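Local coordinates for protein esterase D (Lactobacillus rhamnosus, PDB 3DKR) that probably hydrolyses carboxylic esters, as a member of the alpha/beta hydrolase fold, at residues L56-H60 and I76-S81; K12-F16 and S34-N39. All blocks are in the same frame, centred on the assembly; numbering follows the deposited sequence.

Interaction 1: residues L56-H60 and I76-S81; sequences LFSGH and IWWAES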
ATOM      1  N   LEU A  56       2.648  -2.028 -10.663  1.00 16.26           N
ATOM      2  CA  LEU A  56       1.294  -2.548 -10.770  1.00 16.80           C
ATOM      3  C   LEU A  56       1.271  -3.989 -10.264  1.00 16.09           C
ATOM      4  O   LEU A  56       2.041  -4.823 -10.737  1.00 16.66           O
ATOM      5  CB  LEU A  56       0.855  -2.533 -12.231  1.00 16.69           C
ATOM      6  CG  LEU A  56      -0.469  -3.196 -12.572  1.00 17.17           C
ATOM      7  CD1 LEU A  56      -1.644  -2.525 -11.896  1.00 16.93           C
ATOM      8  CD2 LEU A  56      -0.646  -3.242 -14.115  1.00 18.87           C
ATOM      9  N   PHE A  57       0.369  -4.292  -9.335  1.00 15.77           N
ATOM     10  CA  PHE A  57       0.277  -5.644  -8.812  1.00 15.60           C
ATOM     11  C   PHE A  57      -0.440  -6.558  -9.797  1.00 16.15           C
ATOM     12  O   PHE A  57      -1.410  -6.148 -10.432  1.00 16.08           O
ATOM     13  CB  PHE A  57      -0.431  -5.669  -7.457  1.00 16.05           C
ATOM     14  CG  PHE A  57       0.425  -5.182  -6.299  1.00 15.03           C
ATOM     15  CD1 PHE A  57       1.742  -5.598  -6.146  1.00 16.62           C
ATOM     16  CD2 PHE A  57      -0.109  -4.327  -5.338  1.00 17.46           C
ATOM     17  CE1 PHE A  57       2.514  -5.161  -5.062  1.00 16.92           C
ATOM     18  CE2 PHE A  57       0.673  -3.891  -4.253  1.00 16.06           C
ATOM     19  CZ  PHE A  57       1.969  -4.315  -4.123  1.00 17.10           C
ATOM     20  N   SER A  58       0.039  -7.794  -9.910  1.00 16.72           N
ATOM     21  CA  SER A  58      -0.588  -8.764 -10.815  1.00 17.13           C
ATOM     22  C   SER A  58      -2.087  -8.827 -10.582  1.00 17.39           C
ATOM     23  O   SER A  58      -2.568  -8.820  -9.439  1.00 16.78           O
ATOM     24  CB  SER A  58       0.014 -10.154 -10.657  1.00 18.13           C
ATOM     25  OG  SER A  58       1.244 -10.242 -11.354  1.00 19.64           O
ATOM     26  N   GLY A  59      -2.820  -8.922 -11.689  1.00 17.54           N
ATOM     27  CA  GLY A  59      -4.266  -9.106 -11.644  1.00 17.65           C
ATOM     28  C   GLY A  59      -5.024  -7.804 -11.555  1.00 17.95           C
ATOM     29  O   GLY A  59      -6.221  -7.773 -11.797  1.00 19.06           O
ATOM     30  N   HIS A  60      -4.342  -6.729 -11.158  1.00 17.25           N
ATOM     31  CA  HIS A  60      -4.968  -5.418 -11.037  1.00 17.75           C
ATOM     32  C   HIS A  60      -4.849  -4.631 -12.337  1.00 18.59           C
ATOM     33  O   HIS A  60      -4.062  -4.969 -13.225  1.00 19.53           O
ATOM     34  CB  HIS A  60      -4.314  -4.622  -9.888  1.00 17.42           C
ATOM     35  CG  HIS A  60      -4.646  -5.147  -8.520  1.00 16.82           C
ATOM     36  ND1 HIS A  60      -4.159  -6.345  -8.040  1.00 16.78           N
ATOM     37  CD2 HIS A  60      -5.408  -4.625  -7.532  1.00 16.47           C
ATOM     38  CE1 HIS A  60      -4.622  -6.542  -6.811  1.00 16.03           C
ATOM     39  NE2 HIS A  60      -5.379  -5.511  -6.476  1.00 15.12           N
ATOM     40  N   ILE A  76       2.792 -13.601  -5.230  1.00 18.03           N
ATOM     41  CA  ILE A  76       3.164 -12.845  -6.448  1.00 18.05           C
ATOM     42  C   ILE A  76       3.406 -11.375  -6.102  1.00 17.35           C
ATOM     43  O   ILE A  76       4.410 -10.775  -6.517  1.00 17.30           O
ATOM     44  CB  ILE A  76       2.083 -12.975  -7.551  1.00 18.46           C
ATOM     45  CG1 ILE A  76       2.023 -14.418  -8.052  1.00 19.10           C
ATOM     46  CG2 ILE A  76       2.349 -12.009  -8.693  1.00 19.06           C
ATOM     47  CD1 ILE A  76       0.838 -14.732  -8.955  1.00 19.42           C
ATOM     48  N   TRP A  77       2.489 -10.799  -5.331  1.00 16.36           N
ATOM     49  CA  TRP A  77       2.565  -9.375  -5.001  1.00 15.90           C
ATOM     50  C   TRP A  77       3.780  -9.096  -4.125  1.00 16.21           C
ATOM     51  O   TRP A  77       4.399  -8.026  -4.232  1.00 15.60           O
ATOM     52  CB  TRP A  77       1.283  -8.895  -4.314  1.00 16.07           C
ATOM     53  CG  TRP A  77       0.073  -9.136  -5.163  1.00 15.45           C
ATOM     54  CD1 TRP A  77       0.012  -9.110  -6.524  1.00 15.90           C
ATOM     55  CD2 TRP A  77      -1.256  -9.398  -4.701  1.00 15.31           C
ATOM     56  NE1 TRP A  77      -1.280  -9.356  -6.946  1.00 15.09           N
ATOM     57  CE2 TRP A  77      -2.074  -9.549  -5.845  1.00 15.06           C
ATOM     58  CE3 TRP A  77      -1.834  -9.549  -3.433  1.00 15.31           C
ATOM     59  CZ2 TRP A  77      -3.441  -9.835  -5.751  1.00 15.95           C
ATOM     60  CZ3 TRP A  77      -3.201  -9.828  -3.349  1.00 16.21           C
ATOM     61  CH2 TRP A  77      -3.982  -9.963  -4.499  1.00 16.39           C
ATOM     62  N   TRP A  78       4.134 -10.047  -3.271  1.00 15.82           N
ATOM     63  CA  TRP A  78       5.360  -9.907  -2.478  1.00 16.16           C
ATOM     64  C   TRP A  78       6.599  -9.931  -3.379  1.00 16.28           C
ATOM     65  O   TRP A  78       7.495  -9.092  -3.242  1.00 16.25           O
ATOM     66  CB  TRP A  78       5.427 -10.987  -1.394  1.00 16.83           C
ATOM     67  CG  TRP A  78       6.732 -11.082  -0.644  1.00 16.67           C
ATOM     68  CD1 TRP A  78       7.449 -12.211  -0.421  1.00 17.69           C
ATOM     69  CD2 TRP A  78       7.458 -10.013  -0.005  1.00 16.82           C
ATOM     70  NE1 TRP A  78       8.575 -11.933   0.316  1.00 18.63           N
ATOM     71  CE2 TRP A  78       8.612 -10.590   0.579  1.00 16.55           C
ATOM     72  CE3 TRP A  78       7.253  -8.640   0.128  1.00 17.38           C
ATOM     73  CZ2 TRP A  78       9.552  -9.837   1.288  1.00 18.26           C
ATOM     74  CZ3 TRP A  78       8.205  -7.879   0.842  1.00 16.95           C
ATOM     75  CH2 TRP A  78       9.334  -8.487   1.401  1.00 17.79           C
ATOM     76  N   ALA A  79       6.665 -10.868  -4.317  1.00 16.44           N
ATOM     77  CA  ALA A  79       7.785 -10.873  -5.272  1.00 16.25           C
ATOM     78  C   ALA A  79       7.856  -9.543  -6.051  1.00 16.74           C
ATOM     79  O   ALA A  79       8.939  -9.010  -6.313  1.00 17.54           O
ATOM     80  CB  ALA A  79       7.643 -12.034  -6.259  1.00 16.74           C
ATOM     81  N   GLU A  80       6.702  -9.014  -6.429  1.00 16.48           N
ATOM     82  CA  GLU A  80       6.655  -7.764  -7.196  1.00 15.96           C
ATOM     83  C   GLU A  80       7.141  -6.585  -6.347  1.00 15.94           C
ATOM     84  O   GLU A  80       7.865  -5.712  -6.830  1.00 15.76           O
ATOM     85  CB  GLU A  80       5.248  -7.527  -7.757  1.00 16.16           C
ATOM     86  CG  GLU A  80       4.929  -8.543  -8.862  1.00 16.71           C
ATOM     87  CD  GLU A  80       3.477  -8.576  -9.355  1.00 17.09           C
ATOM     88  OE1 GLU A  80       2.545  -8.155  -8.640  1.00 16.41           O
ATOM     89  OE2 GLU A  80       3.272  -9.030 -10.513  1.00 20.19           O
ATOM     90  N   SER A  81       6.753  -6.577  -5.080  1.00 15.84           N
ATOM     91  CA  SER A  81       7.172  -5.510  -4.157  1.00 16.08           C
ATOM     92  C   SER A  81       8.671  -5.571  -3.924  1.00 15.62           C
ATOM     93  O   SER A  81       9.357  -4.540  -3.913  1.00 16.61           O
ATOM     94  CB  SER A  81       6.459  -5.654  -2.812  1.00 16.11           C
ATOM     95  OG  SER A  81       5.045  -5.592  -2.932  1.00 16.35           O
TER
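Phe57 lies against Trp77 with its CB 3.6 Å from Trp77 CD1, and the CB of Trp77 in turn sits over the phenyl ring off-centre, a CH-pi contact. The ring planes are inclined at 46°, an oblique meeting and not a stack. CG of Phe57 stands anti to its carbonyl carbon (chi1 -76°), which sets the ring edge against OE1 of Glu80 and OG of Ser81, one helical turn beyond Trp77 on helix 74-89; Phe57 CE1 is 3.3 Å from Ser81 OG. Ser58 carries the polar part. Its backbone N donates to Glu80 OE1 at 2.8 Å, on the syn lone pair, and its OG donates to Glu80 OE2 at 2.5 Å, on the syn side but tilted out of the carboxylate plane. Both oxygens of one carboxylate are thus engaged by a single residue, which fixes the rotation of the group. Ser58 O receives NE1 of Trp77 at 2.9 Å, in the carbonyl plane on a lone pair. Phe57, Trp77 and His60 form an aromatic cluster, the side chain of Phe57 about 10 Å from that of the predicted nucleophile Ser101. With an alanine in place of Trp77, the Ser58 carbonyl would probably lose its indole donor and a gap would open between Phe57 and His60. The peptide corner is a type II beta turn from Phe57 to His60, in the loop that follows strand 51-54 of the alpha/beta hydrolase sheet, and Gly59 takes the positive phi angle such a turn favours. His60 ND1 also donates to Ser58 O, a longer bond of 3.3 Å from above the carbonyl plane. The edge of His60 points at the face of the indole in an offset edge-to-face pair, planes at 72°, with His60 CE1 3.7 Å from Trp77 CZ2; NE2 accepts from the backbone N of Thr32.

Interaction 2: residues K12-F16 and S34-N39; sequences KPQPF and SPNDMN
The ring of Pro35 overlaps the 13-15 backbone, its CG 3.5 Å from Gln14 O. Pro15 takes part through its backbone, with Pro15 CA 4.0 Å from Pro35 CG and its own CB pointing away from 34-39. Pro35 CD faces Pro13 CB at 4.1 Å. The nearest pair of alpha carbons across the contact, Pro15 and Pro35, stands 6.1 Å apart. Phe16 extends the same surface. Its CG is placed between the backbone N and the carbonyl carbon (chi1 68°), which carries the ring alongside Pro35, the two side chains running antiparallel; Phe16 CE1 approaches Pro35 CB to 3.8 Å, and Pro35 O lies at the ring edge, close to its plane. At the other end Pro13 packs on Ser34, with Pro13 CG and Ser34 CB only 3.5 Å apart, tighter than usual for two carbons. Ser34 is held in its own segment by an ST turn, in which its OG accepts from Asn36 N at 3.0 Å, and its backbone N donates to Asp37 OD2 from above the carboxylate plane; that oxygen also receives Ala30 N. These bonds, with Asp37 N donating to Ser34 O, hold the 3-10 turn 35-38, of which Pro35 is the first residue. The contact is van der Waals packing, carbonyl oxygens included, between the lead-in to strand 16-18 and that turn. Segment 34-39 follows strand 23-28 and leads into helix 39-47, with Met38 at the N-cap position, while Phe16 begins the outermost strand 16-18, pairing through its backbone with Val54 of strand 51-54, against which Pro35 and Met38 also pack.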
ATOM      1  N   LYS A  12      -6.078   1.062 -19.138  1.00 28.20           N
ATOM      2  CA  LYS A  12      -5.257   0.318 -18.202  1.00 27.52           C
ATOM      3  C   LYS A  12      -4.262   1.256 -17.521  1.00 26.53           C
ATOM      4  O   LYS A  12      -3.488   1.929 -18.210  1.00 27.08           O
ATOM      5  CB  LYS A  12      -4.490  -0.784 -18.942  1.00 28.27           C
ATOM      6  CG  LYS A  12      -5.392  -1.880 -19.489  1.00 28.81           C
ATOM      7  N   PRO A  13      -4.270   1.309 -16.174  1.00 24.90           N
ATOM      8  CA  PRO A  13      -3.185   2.036 -15.511  1.00 24.10           C
ATOM      9  C   PRO A  13      -1.877   1.296 -15.756  1.00 23.88           C
ATOM     10  O   PRO A  13      -1.881   0.068 -15.896  1.00 25.71           O
ATOM     11  CB  PRO A  13      -3.584   2.016 -14.026  1.00 24.68           C
ATOM     12  CG  PRO A  13      -4.514   0.910 -13.880  1.00 24.64           C
ATOM     13  CD  PRO A  13      -5.206   0.710 -15.203  1.00 24.04           C
ATOM     14  N   GLN A  14      -0.782   2.041 -15.869  1.00 21.94           N
ATOM     15  CA  GLN A  14       0.528   1.468 -16.105  1.00 20.96           C
ATOM     16  C   GLN A  14       1.377   1.676 -14.857  1.00 18.46           C
ATOM     17  O   GLN A  14       1.193   2.665 -14.162  1.00 18.43           O
ATOM     18  CB  GLN A  14       1.193   2.237 -17.243  1.00 20.97           C
ATOM     19  CG  GLN A  14       0.460   2.160 -18.566  1.00 24.12           C
ATOM     20  CD  GLN A  14       0.680   0.840 -19.255  1.00 27.60           C
ATOM     21  OE1 GLN A  14       1.755   0.246 -19.156  1.00 29.19           O
ATOM     22  NE2 GLN A  14      -0.337   0.377 -19.988  1.00 29.83           N
ATOM     23  N   PRO A  15       2.351   0.796 -14.615  1.00 17.79           N
ATOM     24  CA  PRO A  15       3.347   1.169 -13.609  1.00 17.18           C
ATOM     25  C   PRO A  15       4.030   2.430 -14.108  1.00 16.68           C
ATOM     26  O   PRO A  15       4.071   2.655 -15.315  1.00 16.68           O
ATOM     27  CB  PRO A  15       4.334  -0.003 -13.620  1.00 17.74           C
ATOM     28  CG  PRO A  15       4.081  -0.712 -14.900  1.00 18.68           C
ATOM     29  CD  PRO A  15       2.675  -0.477 -15.273  1.00 18.27           C
ATOM     30  N   PHE A  16       4.555   3.258 -13.205  1.00 16.05           N
ATOM     31  CA  PHE A  16       5.253   4.470 -13.644  1.00 15.42           C
ATOM     32  C   PHE A  16       6.391   4.862 -12.725  1.00 15.80           C
ATOM     33  O   PHE A  16       6.457   4.408 -11.591  1.00 15.19           O
ATOM     34  CB  PHE A  16       4.294   5.644 -13.866  1.00 15.59           C
ATOM     35  CG  PHE A  16       3.649   6.198 -12.613  1.00 15.30           C
ATOM     36  CD1 PHE A  16       2.465   5.655 -12.105  1.00 15.22           C
ATOM     37  CD2 PHE A  16       4.180   7.313 -11.977  1.00 16.56           C
ATOM     38  CE1 PHE A  16       1.866   6.177 -10.975  1.00 16.54           C
ATOM     39  CE2 PHE A  16       3.583   7.832 -10.859  1.00 16.50           C
ATOM     40  CZ  PHE A  16       2.414   7.268 -10.360  1.00 16.31           C
ATOM     41  N   SER A  34      -4.579   0.422  -7.960  1.00 15.85           N
ATOM     42  CA  SER A  34      -3.664   0.453  -9.092  1.00 15.17           C
ATOM     43  C   SER A  34      -2.689   1.591  -8.852  1.00 14.79           C
ATOM     44  O   SER A  34      -2.813   2.308  -7.819  1.00 14.03           O
ATOM     45  CB  SER A  34      -4.421   0.712 -10.397  1.00 14.78           C
ATOM     46  OG  SER A  34      -4.741   2.088 -10.537  1.00 17.23           O
ATOM     47  N   PRO A  35      -1.712   1.760  -9.758  1.00 14.22           N
ATOM     48  CA  PRO A  35      -0.849   2.942  -9.610  1.00 14.41           C
ATOM     49  C   PRO A  35      -1.613   4.277  -9.482  1.00 14.43           C
ATOM     50  O   PRO A  35      -1.091   5.209  -8.883  1.00 14.83           O
ATOM     51  CB  PRO A  35       0.034   2.877 -10.855  1.00 15.29           C
ATOM     52  CG  PRO A  35       0.175   1.366 -11.101  1.00 14.94           C
ATOM     53  CD  PRO A  35      -1.226   0.855 -10.820  1.00 15.75           C
ATOM     54  N   ASN A  36      -2.842   4.368  -9.999  1.00 14.10           N
ATOM     55  CA  ASN A  36      -3.610   5.612  -9.848  1.00 15.03           C
ATOM     56  C   ASN A  36      -3.802   6.049  -8.397  1.00 14.37           C
ATOM     57  O   ASN A  36      -3.933   7.250  -8.113  1.00 14.72           O
ATOM     58  CB  ASN A  36      -4.976   5.501 -10.512  1.00 14.78           C
ATOM     59  CG  ASN A  36      -4.893   5.402 -12.029  1.00 16.62           C
ATOM     60  OD1 ASN A  36      -5.682   4.678 -12.660  1.00 19.60           O
ATOM     61  ND2 ASN A  36      -3.967   6.136 -12.618  1.00 14.32           N
ATOM     62  N   ASP A  37      -3.805   5.074  -7.480  1.00 14.32           N
ATOM     63  CA  ASP A  37      -3.927   5.335  -6.045  1.00 14.96           C
ATOM     64  C   ASP A  37      -2.833   6.301  -5.576  1.00 14.71           C
ATOM     65  O   ASP A  37      -3.000   7.001  -4.588  1.00 15.07           O
ATOM     66  CB  ASP A  37      -3.753   4.043  -5.230  1.00 15.34           C
ATOM     67  CG  ASP A  37      -4.839   2.998  -5.475  1.00 17.57           C
ATOM     68  OD1 ASP A  37      -5.921   3.321  -6.009  1.00 19.33           O
ATOM     69  OD2 ASP A  37      -4.571   1.832  -5.114  1.00 16.79           O
ATOM     70  N   MET A  38      -1.718   6.320  -6.304  1.00 14.27           N
ATOM     71  CA  MET A  38      -0.524   7.035  -5.870  1.00 14.76           C
ATOM     72  C   MET A  38      -0.177   8.247  -6.745  1.00 15.32           C
ATOM     73  O   MET A  38       0.876   8.860  -6.549  1.00 14.59           O
ATOM     74  CB  MET A  38       0.674   6.071  -5.838  1.00 15.25           C
ATOM     75  CG  MET A  38       0.546   4.929  -4.830  1.00 15.51           C
ATOM     76  SD  MET A  38       0.473   5.570  -3.154  1.00 15.20           S
ATOM     77  CE  MET A  38       0.489   4.040  -2.209  1.00 16.41           C
ATOM     78  N   ASN A  39      -1.034   8.610  -7.706  1.00 14.82           N
ATOM     79  CA  ASN A  39      -0.710   9.735  -8.600  1.00 14.82           C
ATOM     80  C   ASN A  39      -0.404  11.027  -7.845  1.00 14.90           C
ATOM     81  O   ASN A  39       0.616  11.672  -8.094  1.00 14.90           O
ATOM     82  CB  ASN A  39      -1.862  10.021  -9.575  1.00 15.15           C
ATOM     83  CG  ASN A  39      -2.077   8.917 -10.574  1.00 15.83           C
ATOM     84  OD1 ASN A  39      -1.252   8.005 -10.713  1.00 17.84           O
ATOM     85  ND2 ASN A  39      -3.213   8.987 -11.302  1.00 18.05           N
TER

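How the interactions relate
The two contacts lie with centres about 13 Å apart and follow one another along the chain, interaction 2 closing before interaction 1 opens. Strand 51-54 borders both, and the loop running out of its end supplies segment 56-60. They meet directly at Leu56, whose CD1 lies 3.6 Å from Pro35 CD. Interaction 1 ties this loop to helix 74-89, whereas interaction 2 joins the lead-in to edge strand 16-18 with the turn before helix 39-47. Both thus fasten loops at one end of the central sheet; the side chain of Met38, like that of Phe57, lies about 10 Å from that of Ser101, the predicted nucleophile.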